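Local coordinates for protein glutamyl-tRNA synthetase (Methanothermobacter thermautotrophicus, PDB 3AII) that probably activates glutamate with ATP to Glu-AMP and then transfers it to tRNA, as a non-discriminating archaeal class I enzyme, at residues F405-P410 and Y447-D452; V416-P421 and L473-E478; G420-E425 and L440-E445; R459-V464 and A488-W493. All coordinates share one frame; numbering follows the deposited sequence.

All four contacts lie in the C-terminal, mainly beta anticodon-binding part of the chain, 33 to 50 Å from the centre of the whole chain. Interactions 2 and 4 pair strands within one mixed six-stranded sheet whose first and last strands also pair. Interaction 3 is the hairpin 422-427/437-442, packed on that sheet through V424, L440 and L442. Interaction 1 sits where the sheet joins a second one. Interactions 2 and 3 are nearest, with centres about 10 Å apart, and share G420 and P421. Interaction 4 lies about 12 Å from each of the others. Along the chain, interactions 1 and 3 close before interaction 4 opens. The segments of interaction 2 alternate with those of interactions 1 and 4.

Interaction 1: F405-P410 and Y447-D452; sequences FFAADP and YLPGDD
G450 N meets two carbonyls of the opposite segment, A408 O and D409 O, where strand 402-408 gives way to strand 410-416. This is a junction between the two six-stranded sheets of the beta-barrel anticodon-binding region. Strand 445-449 pairs with 410-416, and strand 402-408 belongs to the other sheet. The short strand segments 406-408 and 447-449 run at 65° to each other. P410 and P449 form an antiparallel non-hydrogen-bonded pair.

The polar contacts are backbone ones. G450 N donates to A408 O at 3.3 Å, nearly along the C=O axis. Its bond to D409 O is shorter but bent, and weak. Two CA-H...O contacts add to these. P449 CA lies 3.4 Å from A408 O, and P410 CA lies 3.1 Å from L448 O.

The apolar contacts are small. A407 CB reaches the P449 ring at CD, 4.0 Å away. P410 CB approaches the Y447 ring obliquely. Y447 and P410 also both touch V515, so the neighbouring sheet backs this pair.

D409 and D451 both hold CG beside the backbone N, with chi1 near -66°, and this brings their carboxylates together. They come close with no hydrogen bond between them and would probably repel if both are ionised. The two carboxylate planes stand 73° apart, with D409 OD2 3.3 Å from D451 OD1.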
loop_
_atom_site.group_PDB
_atom_site.type_symbol
_atom_site.label_atom_id
_atom_site.label_comp_id
_atom_site.label_asym_id
_atom_site.label_seq_id
_atom_site.Cartn_x
_atom_site.Cartn_y
_atom_site.Cartn_z
ATOM N N PHE A 405 9.407 -10.275 -27.030
ATOM C CA PHE A 405 9.048 -11.697 -26.901
ATOM C C PHE A 405 9.912 -12.353 -25.822
ATOM O O PHE A 405 11.136 -12.442 -25.979
ATOM C CB PHE A 405 9.283 -12.447 -28.221
ATOM C CG PHE A 405 8.291 -12.124 -29.316
ATOM C CD1 PHE A 405 7.019 -11.653 -29.015
ATOM C CD2 PHE A 405 8.633 -12.327 -30.647
ATOM C CE1 PHE A 405 6.104 -11.362 -30.039
ATOM C CE2 PHE A 405 7.720 -12.042 -31.667
ATOM C CZ PHE A 405 6.459 -11.576 -31.358
ATOM N N PHE A 406 9.269 -12.809 -24.747
ATOM C CA PHE A 406 9.902 -13.615 -23.709
ATOM C C PHE A 406 9.230 -14.974 -23.740
ATOM O O PHE A 406 8.023 -15.070 -23.561
ATOM C CB PHE A 406 9.710 -12.956 -22.333
ATOM C CG PHE A 406 10.019 -13.868 -21.152
ATOM C CD1 PHE A 406 11.328 -14.210 -20.848
ATOM C CD2 PHE A 406 8.993 -14.346 -20.345
ATOM C CE1 PHE A 406 11.620 -15.039 -19.762
ATOM C CE2 PHE A 406 9.267 -15.168 -19.249
ATOM C CZ PHE A 406 10.577 -15.514 -18.959
ATOM N N ALA A 407 10.018 -16.015 -23.993
ATOM C CA ALA A 407 9.500 -17.379 -24.020
ATOM C C ALA A 407 9.814 -18.058 -22.689
ATOM O O ALA A 407 10.961 -18.441 -22.442
ATOM C CB ALA A 407 10.123 -18.155 -25.179
ATOM N N ALA A 408 8.792 -18.186 -21.843
ATOM C CA ALA A 408 8.906 -18.883 -20.561
ATOM C C ALA A 408 9.080 -20.385 -20.796
ATOM O O ALA A 408 8.463 -20.934 -21.700
ATOM C CB ALA A 408 7.667 -18.645 -19.750
ATOM N N ASP A 409 9.892 -21.037 -19.962
ATOM C CA ASP A 409 10.118 -22.489 -20.056
ATOM C C ASP A 409 10.286 -22.921 -21.508
ATOM O O ASP A 409 9.543 -23.765 -22.020
ATOM C CB ASP A 409 8.978 -23.255 -19.386
ATOM C CG ASP A 409 8.944 -23.045 -17.879
ATOM O OD1 ASP A 409 10.013 -22.802 -17.274
ATOM O OD2 ASP A 409 7.846 -23.116 -17.301
ATOM N N PRO A 410 11.278 -22.338 -22.178
ATOM C CA PRO A 410 11.364 -22.470 -23.627
ATOM C C PRO A 410 11.793 -23.864 -24.067
ATOM O O PRO A 410 12.512 -24.567 -23.358
ATOM C CB PRO A 410 12.430 -21.443 -23.999
ATOM C CG PRO A 410 13.298 -21.359 -22.774
ATOM C CD PRO A 410 12.347 -21.485 -21.631
ATOM N N TYR A 447 13.404 -20.633 -29.993
ATOM C CA TYR A 447 12.837 -21.029 -28.715
ATOM C C TYR A 447 11.348 -20.720 -28.713
ATOM O O TYR A 447 10.940 -19.601 -29.050
ATOM C CB TYR A 447 13.512 -20.265 -27.575
ATOM C CG TYR A 447 14.946 -20.670 -27.308
ATOM C CD1 TYR A 447 15.998 -19.881 -27.749
ATOM C CD2 TYR A 447 15.240 -21.816 -26.571
ATOM C CE1 TYR A 447 17.314 -20.232 -27.491
ATOM C CE2 TYR A 447 16.554 -22.178 -26.308
ATOM C CZ TYR A 447 17.584 -21.375 -26.763
ATOM O OH TYR A 447 18.894 -21.715 -26.499
ATOM N N LEU A 448 10.527 -21.707 -28.362
ATOM C CA LEU A 448 9.097 -21.475 -28.170
ATOM C C LEU A 448 8.729 -21.658 -26.709
ATOM O O LEU A 448 9.319 -22.490 -26.018
ATOM C CB LEU A 448 8.252 -22.456 -28.986
ATOM C CG LEU A 448 8.414 -22.478 -30.496
ATOM C CD1 LEU A 448 7.393 -23.444 -31.120
ATOM C CD2 LEU A 448 8.229 -21.095 -31.053
ATOM N N PRO A 449 7.745 -20.891 -26.232
ATOM C CA PRO A 449 7.288 -21.082 -24.850
ATOM C C PRO A 449 6.730 -22.482 -24.687
ATOM O O PRO A 449 5.863 -22.886 -25.457
ATOM C CB PRO A 449 6.179 -20.036 -24.686
ATOM C CG PRO A 449 5.765 -19.672 -26.085
ATOM C CD PRO A 449 6.976 -19.859 -26.950
ATOM N N GLY A 450 7.237 -23.223 -23.711
ATOM C CA GLY A 450 6.916 -24.638 -23.614
ATOM C C GLY A 450 5.593 -24.987 -22.958
ATOM O O GLY A 450 5.094 -26.097 -23.131
ATOM N N ASP A 451 5.023 -24.051 -22.207
ATOM C CA ASP A 451 3.822 -24.331 -21.419
ATOM C C ASP A 451 2.554 -24.483 -22.258
ATOM O O ASP A 451 2.161 -23.572 -22.987
ATOM C CB ASP A 451 3.620 -23.262 -20.340
ATOM C CG ASP A 451 4.715 -23.284 -19.287
ATOM O OD1 ASP A 451 5.362 -24.344 -19.126
ATOM O OD2 ASP A 451 4.927 -22.246 -18.620
ATOM N N ASP A 452 1.912 -25.640 -22.133
ATOM C CA ASP A 452 0.691 -25.929 -22.873
ATOM C C ASP A 452 0.955 -25.883 -24.369
ATOM O O ASP A 452 0.092 -25.491 -25.149
ATOM C CB ASP A 452 -0.415 -24.938 -22.506
ATOM C CG ASP A 452 -0.843 -25.056 -21.056
ATOM O OD1 ASP A 452 -0.481 -26.062 -20.410
ATOM O OD2 ASP A 452 -1.543 -24.144 -20.565
#

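Interaction 2: V416-P421 and L473-E478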
loop_
_atom_site.group_PDB
_atom_site.type_symbol
_atom_site.label_atom_id
_atom_site.label_comp_id
_atom_site.label_asym_id
_atom_site.label_seq_id
_atom_site.Cartn_x
_atom_site.Cartn_y
_atom_site.Cartn_z
ATOM N N VAL A 416 12.341 -27.314 -39.252
ATOM C CA VAL A 416 12.767 -28.260 -40.284
ATOM C C VAL A 416 12.148 -27.913 -41.630
ATOM O O VAL A 416 10.940 -27.734 -41.743
ATOM C CB VAL A 416 12.377 -29.697 -39.900
ATOM C CG1 VAL A 416 12.716 -30.675 -41.025
ATOM C CG2 VAL A 416 13.066 -30.100 -38.593
ATOM N N GLY A 417 12.982 -27.778 -42.653
ATOM C CA GLY A 417 12.483 -27.459 -43.978
ATOM C C GLY A 417 12.335 -25.975 -44.279
ATOM O O GLY A 417 11.788 -25.610 -45.324
ATOM N N LEU A 418 12.807 -25.114 -43.376
ATOM C CA LEU A 418 12.810 -23.678 -43.656
ATOM C C LEU A 418 13.586 -23.446 -44.954
ATOM O O LEU A 418 14.751 -23.847 -45.066
ATOM C CB LEU A 418 13.465 -22.912 -42.508
ATOM C CG LEU A 418 13.503 -21.390 -42.636
ATOM C CD1 LEU A 418 12.088 -20.811 -42.604
ATOM C CD2 LEU A 418 14.360 -20.788 -41.519
ATOM N N PRO A 419 12.940 -22.829 -45.954
ATOM C CA PRO A 419 13.610 -22.663 -47.257
ATOM C C PRO A 419 14.868 -21.792 -47.190
ATOM O O PRO A 419 15.836 -22.032 -47.918
ATOM C CB PRO A 419 12.536 -21.988 -48.124
ATOM C CG PRO A 419 11.230 -22.394 -47.488
ATOM C CD PRO A 419 11.527 -22.412 -46.000
ATOM N N GLY A 420 14.858 -20.792 -46.318
ATOM C CA GLY A 420 16.004 -19.914 -46.168
ATOM C C GLY A 420 15.705 -18.911 -45.077
ATOM O O GLY A 420 14.602 -18.908 -44.539
ATOM N N PRO A 421 16.680 -18.053 -44.748
ATOM C CA PRO A 421 16.476 -17.134 -43.619
ATOM C C PRO A 421 15.343 -16.154 -43.883
ATOM O O PRO A 421 15.077 -15.759 -45.021
ATOM C CB PRO A 421 17.816 -16.390 -43.505
ATOM C CG PRO A 421 18.772 -17.114 -44.444
ATOM C CD PRO A 421 17.933 -17.788 -45.472
ATOM N N LEU A 473 9.361 -29.640 -35.246
ATOM C CA LEU A 473 8.735 -28.449 -35.788
ATOM C C LEU A 473 9.029 -28.371 -37.281
ATOM O O LEU A 473 10.191 -28.261 -37.663
ATOM C CB LEU A 473 9.273 -27.222 -35.042
ATOM C CG LEU A 473 8.474 -25.928 -35.138
ATOM C CD1 LEU A 473 7.128 -26.074 -34.450
ATOM C CD2 LEU A 473 9.263 -24.769 -34.542
ATOM N N ARG A 474 7.998 -28.452 -38.130
ATOM C CA ARG A 474 8.210 -28.463 -39.577
ATOM C C ARG A 474 7.617 -27.254 -40.297
ATOM O O ARG A 474 6.472 -26.886 -40.067
ATOM C CB ARG A 474 7.655 -29.745 -40.208
ATOM C CG ARG A 474 7.594 -29.675 -41.721
ATOM C CD ARG A 474 7.294 -31.028 -42.351
ATOM N NE ARG A 474 8.358 -32.000 -42.121
ATOM C CZ ARG A 474 9.522 -32.000 -42.764
ATOM N NH1 ARG A 474 10.432 -32.929 -42.496
ATOM N NH2 ARG A 474 9.783 -31.060 -43.664
ATOM N N TYR A 475 8.413 -26.656 -41.182
ATOM C CA TYR A 475 7.993 -25.510 -41.986
ATOM C C TYR A 475 6.791 -25.857 -42.850
ATOM O O TYR A 475 6.753 -26.938 -43.460
ATOM C CB TYR A 475 9.138 -25.070 -42.899
ATOM C CG TYR A 475 8.779 -23.898 -43.773
ATOM C CD1 TYR A 475 8.837 -22.605 -43.270
ATOM C CD2 TYR A 475 8.375 -24.075 -45.093
ATOM C CE1 TYR A 475 8.507 -21.517 -44.051
ATOM C CE2 TYR A 475 8.039 -22.991 -45.879
ATOM C CZ TYR A 475 8.113 -21.715 -45.357
ATOM O OH TYR A 475 7.788 -20.631 -46.141
ATOM N N HIS A 476 5.814 -24.953 -42.906
ATOM C CA HIS A 476 4.677 -25.110 -43.811
ATOM C C HIS A 476 4.614 -24.022 -44.883
ATOM O O HIS A 476 4.527 -24.323 -46.078
ATOM C CB HIS A 476 3.350 -25.175 -43.042
ATOM C CG HIS A 476 2.152 -25.304 -43.929
ATOM N ND1 HIS A 476 1.469 -24.212 -44.415
ATOM C CD2 HIS A 476 1.526 -26.396 -44.437
ATOM C CE1 HIS A 476 0.465 -24.621 -45.172
ATOM N NE2 HIS A 476 0.476 -25.941 -45.201
ATOM N N SER A 477 4.661 -22.758 -44.464
ATOM C CA SER A 477 4.454 -21.653 -45.395
ATOM C C SER A 477 4.792 -20.367 -44.659
ATOM O O SER A 477 5.254 -20.417 -43.529
ATOM C CB SER A 477 2.988 -21.600 -45.823
ATOM O OG SER A 477 2.138 -21.608 -44.677
ATOM N N GLU A 478 4.538 -19.225 -45.287
ATOM C CA GLU A 478 4.950 -17.946 -44.705
ATOM C C GLU A 478 3.812 -16.937 -44.561
ATOM O O GLU A 478 3.819 -16.122 -43.639
ATOM C CB GLU A 478 6.104 -17.331 -45.513
ATOM C CG GLU A 478 6.625 -16.012 -44.933
ATOM C CD GLU A 478 7.917 -15.519 -45.587
ATOM O OE1 GLU A 478 8.613 -16.320 -46.243
ATOM O OE2 GLU A 478 8.243 -14.323 -45.435
#
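V416 O takes the N-H of Y475 at 2.8 Å in a nearly straight bond, 172° at the hydrogen. The same carbonyl also receives a longer CA-H...O contact from R474. At the other end of the same residue, V416 N donates to L473 O, in that carbonyl's plane. V416 and R474 are thus a parallel bridge. It pairs the end of strand 410-416 with strand 472-477, the first and last strands in the order of the six-stranded sheet, and so closes that sheet on itself in the anticodon-binding region. In one of two R474 conformers, V416 CG1 lies over one guanidinium face, 3.5 Å from R474 NH1.

Past the bridge the chain turns away through G417, and Y475 fills the bend. Its CG is anti to the backbone N (chi1 179°), which sends the ring across the loop. P419 CD sits over the ring centre, 3.4 Å from the centroid, in a CH-pi contact. S477 N lies over the opposite face, toward the rim. L418 CD1 comes to Y475 CD1 obliquely at 3.8 Å. With an alanine here, P419 CD and L418 CD1 would probably lose the aromatic surface they pack on. The ring also touches V415 and V464.

Interaction 3: G420-E425 and L440-E445; sequences GPVRVE and LELRGE
E441 turns back on itself: its CG is beside the backbone N (chi1 -56°) and the chain bends again at chi2, -82°. This folds its carboxylate over the start of the R423 side chain. R423 leaves with CG anti to its own N and bends only at chi3, so the aliphatic part of the arginine is what meets the glutamate. E441 OE1 is 3.5 Å from R423 CB, and OE2 is 3.7 Å from R423 CD. The two charged ends do not touch. The R423 guanidinium instead makes a salt bridge along its own strand, with NH1 2.9 Å from E425 OE2. That oxygen lies in the guanidinium plane and uses its anti lone pair. E425 OE1 is held by N437. A water lies 2.6 Å from E441 OE1 and weakly contacts V422 O, with more acceptors near it than protons to give.

The other face carries V422, V424, L440 and L442. V424 CB meets L440 CB at 4.1 Å, and V422 CB meets L442 CD2. In the sheet beyond, V424, L440 and L442 touch W493, and V422 and L442 touch V464.

Four backbone bonds join the strands. V422 and L442 exchange N-H...O bonds, as do V424 and L440. R423 and E441 form the non-hydrogen-bonded pair between them. This is an antiparallel two-stranded beta hairpin, amphipathic, with its apolar side laid on the barrel.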
loop_
_atom_site.group_PDB
_atom_site.type_symbol
_atom_site.label_atom_id
_atom_site.label_comp_id
_atom_site.label_asym_id
_atom_site.label_seq_id
_atom_site.Cartn_x
_atom_site.Cartn_y
_atom_site.Cartn_z
ATOM N N GLY A 420 14.858 -20.792 -46.318
ATOM C CA GLY A 420 16.004 -19.914 -46.168
ATOM C C GLY A 420 15.705 -18.911 -45.077
ATOM O O GLY A 420 14.602 -18.908 -44.539
ATOM N N PRO A 421 16.680 -18.053 -44.748
ATOM C CA PRO A 421 16.476 -17.134 -43.619
ATOM C C PRO A 421 15.343 -16.154 -43.883
ATOM O O PRO A 421 15.077 -15.759 -45.021
ATOM C CB PRO A 421 17.816 -16.390 -43.505
ATOM C CG PRO A 421 18.772 -17.114 -44.444
ATOM C CD PRO A 421 17.933 -17.788 -45.472
ATOM N N VAL A 422 14.672 -15.765 -42.807
ATOM C CA VAL A 422 13.580 -14.814 -42.890
ATOM C C VAL A 422 13.857 -13.693 -41.902
ATOM O O VAL A 422 14.065 -13.947 -40.722
ATOM C CB VAL A 422 12.256 -15.473 -42.491
ATOM C CG1 VAL A 422 11.121 -14.466 -42.528
ATOM C CG2 VAL A 422 11.964 -16.675 -43.412
ATOM N N ARG A 423 13.874 -12.461 -42.395
ATOM C CA ARG A 423 14.055 -11.299 -41.540
ATOM C C ARG A 423 12.695 -10.720 -41.209
ATOM O O ARG A 423 11.913 -10.372 -42.097
ATOM C CB ARG A 423 14.954 -10.262 -42.229
ATOM C CG ARG A 423 15.248 -9.038 -41.358
ATOM C CD ARG A 423 16.141 -8.047 -42.113
ATOM N NE ARG A 423 15.358 -7.318 -43.099
ATOM C CZ ARG A 423 14.578 -6.283 -42.816
ATOM N NH1 ARG A 423 14.494 -5.820 -41.568
ATOM N NH2 ARG A 423 13.886 -5.699 -43.791
ATOM N N VAL A 424 12.405 -10.658 -39.917
ATOM C CA VAL A 424 11.107 -10.243 -39.425
ATOM C C VAL A 424 11.214 -8.856 -38.782
ATOM O O VAL A 424 12.134 -8.618 -38.010
ATOM C CB VAL A 424 10.615 -11.245 -38.362
ATOM C CG1 VAL A 424 9.270 -10.810 -37.805
ATOM C CG2 VAL A 424 10.539 -12.662 -38.952
ATOM N N GLU A 425 10.295 -7.941 -39.102
ATOM C CA GLU A 425 10.194 -6.684 -38.348
ATOM C C GLU A 425 8.880 -6.587 -37.597
ATOM O O GLU A 425 7.810 -6.871 -38.146
ATOM C CB GLU A 425 10.338 -5.432 -39.236
ATOM C CG GLU A 425 11.724 -5.202 -39.801
ATOM C CD GLU A 425 12.011 -3.731 -40.170
ATOM O OE1 GLU A 425 11.149 -2.844 -39.972
ATOM O OE2 GLU A 425 13.124 -3.461 -40.667
ATOM N N LEU A 440 14.007 -9.401 -36.091
ATOM C CA LEU A 440 14.281 -10.754 -35.628
ATOM C C LEU A 440 14.696 -11.591 -36.816
ATOM O O LEU A 440 13.988 -11.643 -37.821
ATOM C CB LEU A 440 13.030 -11.362 -35.013
ATOM C CG LEU A 440 12.475 -10.623 -33.795
ATOM C CD1 LEU A 440 11.312 -11.364 -33.179
ATOM C CD2 LEU A 440 13.568 -10.455 -32.774
ATOM N N GLU A 441 15.845 -12.242 -36.697
ATOM C CA GLU A 441 16.380 -13.021 -37.793
ATOM C C GLU A 441 16.111 -14.511 -37.567
ATOM O O GLU A 441 16.756 -15.151 -36.735
ATOM C CB GLU A 441 17.881 -12.772 -37.937
ATOM C CG GLU A 441 18.270 -11.312 -38.129
ATOM C CD GLU A 441 18.126 -10.829 -39.560
ATOM O OE1 GLU A 441 17.621 -11.600 -40.423
ATOM O OE2 GLU A 441 18.534 -9.669 -39.821
ATOM N N LEU A 442 15.153 -15.055 -38.305
ATOM C CA LEU A 442 14.861 -16.479 -38.231
ATOM C C LEU A 442 15.784 -17.212 -39.208
ATOM O O LEU A 442 15.715 -16.988 -40.420
ATOM C CB LEU A 442 13.393 -16.713 -38.598
ATOM C CG LEU A 442 13.030 -18.180 -38.825
ATOM C CD1 LEU A 442 13.161 -18.939 -37.520
ATOM C CD2 LEU A 442 11.623 -18.310 -39.408
ATOM N N ARG A 443 16.664 -18.062 -38.685
ATOM C CA ARG A 443 17.698 -18.693 -39.521
ATOM C C ARG A 443 17.589 -20.207 -39.528
ATOM O O ARG A 443 17.861 -20.853 -40.547
ATOM C CB ARG A 443 19.106 -18.311 -39.047
ATOM C CG ARG A 443 19.548 -16.910 -39.412
ATOM C CD ARG A 443 20.955 -16.636 -38.897
ATOM N NE ARG A 443 21.956 -17.488 -39.536
ATOM C CZ ARG A 443 23.248 -17.489 -39.220
ATOM N NH1 ARG A 443 23.701 -16.683 -38.267
ATOM N NH2 ARG A 443 24.089 -18.296 -39.856
ATOM N N GLY A 444 17.235 -20.779 -38.382
ATOM C CA GLY A 444 17.046 -22.218 -38.289
ATOM C C GLY A 444 16.354 -22.663 -37.015
ATOM O O GLY A 444 15.298 -23.285 -37.065
ATOM N N GLU A 445 16.941 -22.341 -35.867
ATOM C CA GLU A 445 16.384 -22.773 -34.587
ATOM C C GLU A 445 15.678 -21.625 -33.875
ATOM O O GLU A 445 16.081 -20.466 -33.991
ATOM C CB GLU A 445 17.482 -23.320 -33.672
ATOM C CG GLU A 445 18.002 -24.699 -34.080
ATOM C CD GLU A 445 19.127 -25.168 -33.183
ATOM O OE1 GLU A 445 20.050 -24.366 -32.923
ATOM O OE2 GLU A 445 19.090 -26.334 -32.740
HETATM O O HOH W 1 17.346 -14.123 -40.993
#

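Interaction 4: R459-V464 and A488-W493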
loop_
_atom_site.group_PDB
_atom_site.type_symbol
_atom_site.label_atom_id
_atom_site.label_comp_id
_atom_site.label_asym_id
_atom_site.label_seq_id
_atom_site.Cartn_x
_atom_site.Cartn_y
_atom_site.Cartn_z
ATOM N N ARG A 459 1.566 -20.269 -35.980
ATOM C CA ARG A 459 2.175 -19.181 -36.718
ATOM C C ARG A 459 3.106 -18.459 -35.766
ATOM O O ARG A 459 2.657 -17.877 -34.761
ATOM C CB ARG A 459 1.124 -18.208 -37.243
ATOM C CG ARG A 459 1.776 -17.002 -37.910
ATOM C CD ARG A 459 0.809 -16.222 -38.759
ATOM N NE ARG A 459 1.453 -15.014 -39.277
ATOM C CZ ARG A 459 2.248 -14.975 -40.344
ATOM N NH1 ARG A 459 2.526 -16.080 -41.039
ATOM N NH2 ARG A 459 2.776 -13.812 -40.717
ATOM N N LEU A 460 4.398 -18.513 -36.063
ATOM C CA LEU A 460 5.360 -17.745 -35.288
ATOM C C LEU A 460 5.102 -16.298 -35.687
ATOM O O LEU A 460 5.213 -15.954 -36.868
ATOM C CB LEU A 460 6.797 -18.141 -35.626
ATOM C CG LEU A 460 7.300 -19.589 -35.653
ATOM C CD1 LEU A 460 8.784 -19.628 -35.268
ATOM C CD2 LEU A 460 6.502 -20.521 -34.766
ATOM N N ILE A 461 4.755 -15.460 -34.710
ATOM C CA ILE A 461 4.229 -14.121 -34.998
ATOM C C ILE A 461 5.087 -13.344 -35.996
ATOM O O ILE A 461 6.293 -13.230 -35.821
ATOM C CB ILE A 461 4.027 -13.313 -33.712
ATOM C CG1 ILE A 461 2.882 -13.925 -32.893
ATOM C CG2 ILE A 461 3.769 -11.817 -34.032
ATOM C CD1 ILE A 461 2.782 -13.376 -31.482
ATOM N N ASP A 462 4.445 -12.837 -37.052
ATOM C CA ASP A 462 5.120 -12.062 -38.096
ATOM C C ASP A 462 6.172 -12.815 -38.921
ATOM O O ASP A 462 6.874 -12.207 -39.735
ATOM C CB ASP A 462 5.731 -10.783 -37.499
ATOM C CG ASP A 462 4.677 -9.743 -37.158
ATOM O OD1 ASP A 462 3.544 -9.858 -37.671
ATOM O OD2 ASP A 462 4.973 -8.810 -36.383
ATOM N N ALA A 463 6.259 -14.139 -38.763
ATOM C CA ALA A 463 7.368 -14.883 -39.345
ATOM C C ALA A 463 6.942 -15.974 -40.329
ATOM O O ALA A 463 6.905 -15.741 -41.537
ATOM C CB ALA A 463 8.248 -15.464 -38.228
ATOM N N VAL A 464 6.626 -17.159 -39.817
ATOM C CA VAL A 464 6.322 -18.301 -40.688
ATOM C C VAL A 464 5.273 -19.173 -40.039
ATOM O O VAL A 464 5.023 -19.067 -38.846
ATOM C CB VAL A 464 7.563 -19.187 -40.954
ATOM C CG1 VAL A 464 8.596 -18.440 -41.791
ATOM C CG2 VAL A 464 8.161 -19.681 -39.634
ATOM N N ALA A 488 -3.935 -21.970 -37.944
ATOM C CA ALA A 488 -2.753 -21.856 -37.088
ATOM C C ALA A 488 -2.991 -20.962 -35.874
ATOM O O ALA A 488 -3.632 -19.916 -35.974
ATOM C CB ALA A 488 -1.558 -21.347 -37.892
ATOM N N SER A 489 -2.455 -21.375 -34.731
ATOM C CA SER A 489 -2.496 -20.553 -33.524
ATOM C C SER A 489 -1.258 -19.661 -33.456
ATOM O O SER A 489 -0.154 -20.121 -33.734
ATOM C CB SER A 489 -2.561 -21.433 -32.277
ATOM O OG SER A 489 -3.827 -22.058 -32.167
ATOM N N MET A 490 -1.435 -18.394 -33.087
ATOM C CA MET A 490 -0.285 -17.485 -32.985
ATOM C C MET A 490 0.571 -17.871 -31.791
ATOM O O MET A 490 0.054 -18.259 -30.740
ATOM C CB MET A 490 -0.734 -16.025 -32.823
ATOM C CG MET A 490 -1.571 -15.480 -33.961
ATOM S SD MET A 490 -0.647 -15.276 -35.495
ATOM C CE MET A 490 0.504 -13.981 -35.069
ATOM N N ILE A 491 1.886 -17.739 -31.937
ATOM C CA ILE A 491 2.786 -18.021 -30.834
ATOM C C ILE A 491 3.980 -17.077 -30.902
ATOM O O ILE A 491 4.504 -16.788 -31.986
ATOM C CB ILE A 491 3.240 -19.517 -30.795
ATOM C CG1 ILE A 491 3.877 -19.851 -29.436
ATOM C CG2 ILE A 491 4.193 -19.835 -31.929
ATOM C CD1 ILE A 491 4.070 -21.352 -29.199
ATOM N N HIS A 492 4.407 -16.580 -29.743
ATOM C CA HIS A 492 5.622 -15.770 -29.719
ATOM C C HIS A 492 6.821 -16.705 -29.725
ATOM O O HIS A 492 6.676 -17.918 -29.515
ATOM C CB HIS A 492 5.642 -14.769 -28.548
ATOM C CG HIS A 492 5.496 -15.391 -27.193
ATOM N ND1 HIS A 492 4.326 -15.975 -26.763
ATOM C CD2 HIS A 492 6.360 -15.466 -26.149
ATOM C CE1 HIS A 492 4.480 -16.409 -25.523
ATOM N NE2 HIS A 492 5.707 -16.112 -25.128
ATOM N N TRP A 493 7.993 -16.151 -29.998
ATOM C CA TRP A 493 9.166 -16.963 -30.315
ATOM C C TRP A 493 10.430 -16.116 -30.235
ATOM O O TRP A 493 10.376 -14.885 -30.323
ATOM C CB TRP A 493 9.016 -17.591 -31.717
ATOM C CG TRP A 493 8.920 -16.544 -32.793
ATOM C CD1 TRP A 493 7.823 -15.786 -33.115
ATOM C CD2 TRP A 493 9.979 -16.103 -33.641
ATOM N NE1 TRP A 493 8.141 -14.916 -34.147
ATOM C CE2 TRP A 493 9.458 -15.090 -34.476
ATOM C CE3 TRP A 493 11.317 -16.476 -33.791
ATOM C CZ2 TRP A 493 10.245 -14.436 -35.436
ATOM C CZ3 TRP A 493 12.088 -15.834 -34.749
ATOM C CH2 TRP A 493 11.545 -14.829 -35.562
#
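The W493 indole has L460 CB over one face, 3.8 Å from the centroid of the five-membered ring in a CH-pi contact. I461 O lies at its edge, in the ring plane. There W493 NE1 donates to I461 O at 3.0 Å, with 167° at the hydrogen. A463 CB meets the six-membered ring obliquely at CZ2, 3.6 Å away. The F405 ring also meets the indole, with planes at about 45°. The indole comes to this place because W493 CG stands between the backbone N and the carbonyl carbon (chi1 62°). Were a leucine to replace it, I461 O would probably lose its N-H partner and L460 CB the flat face it lies on.

At the other end, the R459 guanidinium has M490 SD at its edge, near its plane. The two side chains run side by side, with R459 CD 3.7 Å from SD. The R459 chain is extended, and NH1 bonds N465 and E478 O. M490 bends at chi2 and chi3, which packs CE against I461. L460 CD2 packs on I491 CG2.

The backbones hold these side chains in register. R459 N donates to S489 O, I491 N to R459 O, and I461 N to I491 O at 3.0 Å. A463 and V464 both face L460, a classic beta bulge at the turn into strand 464-469. The pairing of 456-460 with 489-495 is a parallel strand pair within the mixed beta sheet of the anticodon-binding region.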